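Local coordinates for putative type I restriction enzyme R protein (Bacteroides fragilis NCTC 9343, PDB 3EVY) that is a piece of the C-terminal part of a restriction subunit that, within the whole enzyme, is probably required for DNA cleavage and ATP hydrolysis, at residues F31-V34 against K35-G38. Residues are numbered along the deposited sequence; the frame is centred on the assembly and turned at random.
Sequences FPTV and KSVG
Thr33 and Ser36 meet through two hydrogen bonds that start the short helix 34-38. Thr33 OG1 accepts from Ser36 N at 3.1 Å, with an N-H...O angle of 152°, which makes Thr33 the N-cap. Its chi1 of 59° sets OG1 between its own backbone N and carbonyl carbon, turned to a first-turn amide, which lacks the i-4 helical carbonyl partner it would have further along the helix. The second bond runs the other way across the same pair: Ser36 OG donates to Thr33 O at 2.9 Å, from a direction tilted 24° out of the carbonyl plane. Ser36 OG likewise sits between N and carbonyl carbon, a rotamer that points it back along the chain toward Thr33 O. There it also lies 3.4 Å from Phe31 CA and 3.6 Å from Pro32 CD.

One residue further on, Val34 O is shared by Val37 N (i+3) at 3.0 Å, the donor lying well above the carbonyl plane, and, weakly, by Gly38 N (i+4) at 3.4 Å, a 3-10-like feature in a helix of about one turn.

Beside these polar bonds the apolar groups face the neighbouring helices. Phe31 CB lies 4.0 Å from Val37 CG2, and the Phe31 ring packs against Phe27 and, edge-to-face, against Phe49 of helix 43-63. Val37 also touches Phe49, and both Val34 and Val37 reach Tyr84 of helix 78-91.

The contact thus joins the loop leaving helix 12-30 to the next helix by side-chain capping and apolar contact between Phe31 and Val37. Each hydroxyl engages a backbone group of the other residue: Thr33 OG1 gives Ser36 N an acceptor at the helix start, and Ser36 OG binds Thr33 O, unlike a classic capping box, whose second side chain accepts from the N-cap backbone N.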
ATOM      1  N   PHE A  31       9.794   3.670   0.160  1.00 37.80           N
ATOM      2  CA  PHE A  31       9.626   3.512   1.640  1.00 36.33           C
ATOM      3  C   PHE A  31       9.834   2.063   1.965  1.00 35.60           C
ATOM      4  O   PHE A  31       8.880   1.313   2.095  1.00 35.30           O
ATOM      5  CB  PHE A  31       8.227   3.957   2.060  1.00 36.38           C
ATOM      6  CG  PHE A  31       7.876   5.334   1.475  1.00 40.29           C
ATOM      7  CD1 PHE A  31       8.531   6.483   1.912  1.00 41.28           C
ATOM      8  CD2 PHE A  31       6.901   5.446   0.492  1.00 43.63           C
ATOM      9  CE1 PHE A  31       8.249   7.718   1.306  1.00 44.47           C
ATOM     10  CE2 PHE A  31       6.587   6.667  -0.106  1.00 43.23           C
ATOM     11  CZ  PHE A  31       7.244   7.806   0.301  1.00 43.99           C
ATOM     12  N   PRO A  32      11.097   1.652   2.014  1.00 35.13           N
ATOM     13  CA  PRO A  32      11.432   0.248   2.159  1.00 35.42           C
ATOM     14  C   PRO A  32      10.965  -0.392   3.453  1.00 34.60           C
ATOM     15  O   PRO A  32      10.794  -1.574   3.470  1.00 36.37           O
ATOM     16  CB  PRO A  32      12.963   0.232   2.001  1.00 34.25           C
ATOM     17  CG  PRO A  32      13.415   1.638   2.338  1.00 33.65           C
ATOM     18  CD  PRO A  32      12.291   2.500   1.773  1.00 35.11           C
ATOM     19  N   THR A  33      10.785   0.380   4.538  1.00 35.82           N
ATOM     20  CA  THR A  33      10.399  -0.151   5.815  1.00 37.21           C
ATOM     21  C   THR A  33       9.430   0.824   6.514  1.00 36.02           C
ATOM     22  O   THR A  33       9.230   1.941   6.091  1.00 35.90           O
ATOM     23  CB  THR A  33      11.626  -0.300   6.770  1.00 38.85           C
ATOM     24  OG1 THR A  33      12.208   1.008   6.940  1.00 38.14           O
ATOM     25  CG2 THR A  33      12.670  -1.282   6.178  1.00 39.83           C
ATOM     26  N   VAL A  34       8.834   0.376   7.585  1.00 37.53           N
ATOM     27  CA  VAL A  34       7.888   1.277   8.308  1.00 39.78           C
ATOM     28  C   VAL A  34       8.657   2.443   8.925  1.00 39.91           C
ATOM     29  O   VAL A  34       8.254   3.597   8.821  1.00 39.52           O
ATOM     30  CB  VAL A  34       7.031   0.500   9.278  1.00 39.54           C
ATOM     31  CG1 VAL A  34       6.166   1.440  10.186  1.00 40.06           C
ATOM     32  CG2 VAL A  34       6.122  -0.494   8.479  1.00 38.38           C
ATOM     33  N   LYS A  35       9.816   2.150   9.498  1.00 40.71           N
ATOM     34  CA  LYS A  35      10.610   3.183  10.136  1.00 42.43           C
ATOM     35  C   LYS A  35      11.032   4.231   9.135  1.00 42.23           C
ATOM     36  O   LYS A  35      11.112   5.401   9.497  1.00 42.49           O
ATOM     37  CB  LYS A  35      11.861   2.580  10.766  1.00 43.16           C
ATOM     38  CG  LYS A  35      12.455   3.433  11.849  1.00 46.82           C
ATOM     39  CD  LYS A  35      13.354   2.615  12.751  1.00 53.51           C
ATOM     40  CE  LYS A  35      12.568   2.167  13.991  1.00 60.33           C
ATOM     41  NZ  LYS A  35      13.122   0.985  14.689  1.00 61.86           N
ATOM     42  N   SER A  36      11.329   3.828   7.887  1.00 41.89           N
ATOM     43  CA  SER A  36      11.706   4.833   6.828  1.00 41.00           C
ATOM     44  C   SER A  36      10.648   5.939   6.628  1.00 41.11           C
ATOM     45  O   SER A  36      10.981   7.123   6.277  1.00 40.14           O
ATOM     46  CB  SER A  36      12.036   4.157   5.505  1.00 40.26           C
ATOM     47  OG  SER A  36      10.872   3.877   4.778  1.00 43.31           O
ATOM     48  N   VAL A  37       9.381   5.587   6.860  1.00 41.36           N
ATOM     49  CA  VAL A  37       8.286   6.581   6.781  1.00 42.88           C
ATOM     50  C   VAL A  37       8.399   7.535   7.954  1.00 45.19           C
ATOM     51  O   VAL A  37       8.346   8.766   7.788  1.00 47.10           O
ATOM     52  CB  VAL A  37       6.854   5.966   6.770  1.00 41.74           C
ATOM     53  CG1 VAL A  37       5.778   7.098   6.684  1.00 40.87           C
ATOM     54  CG2 VAL A  37       6.667   4.978   5.631  1.00 42.62           C
ATOM     55  N   GLY A  38       8.583   6.975   9.131  1.00 47.31           N
ATOM     56  CA  GLY A  38       8.914   7.775  10.333  1.00 50.18           C
ATOM     57  C   GLY A  38      10.060   8.759  10.119  1.00 51.13           C
ATOM     58  O   GLY A  38      10.034   9.831  10.668  1.00 52.88           O
TER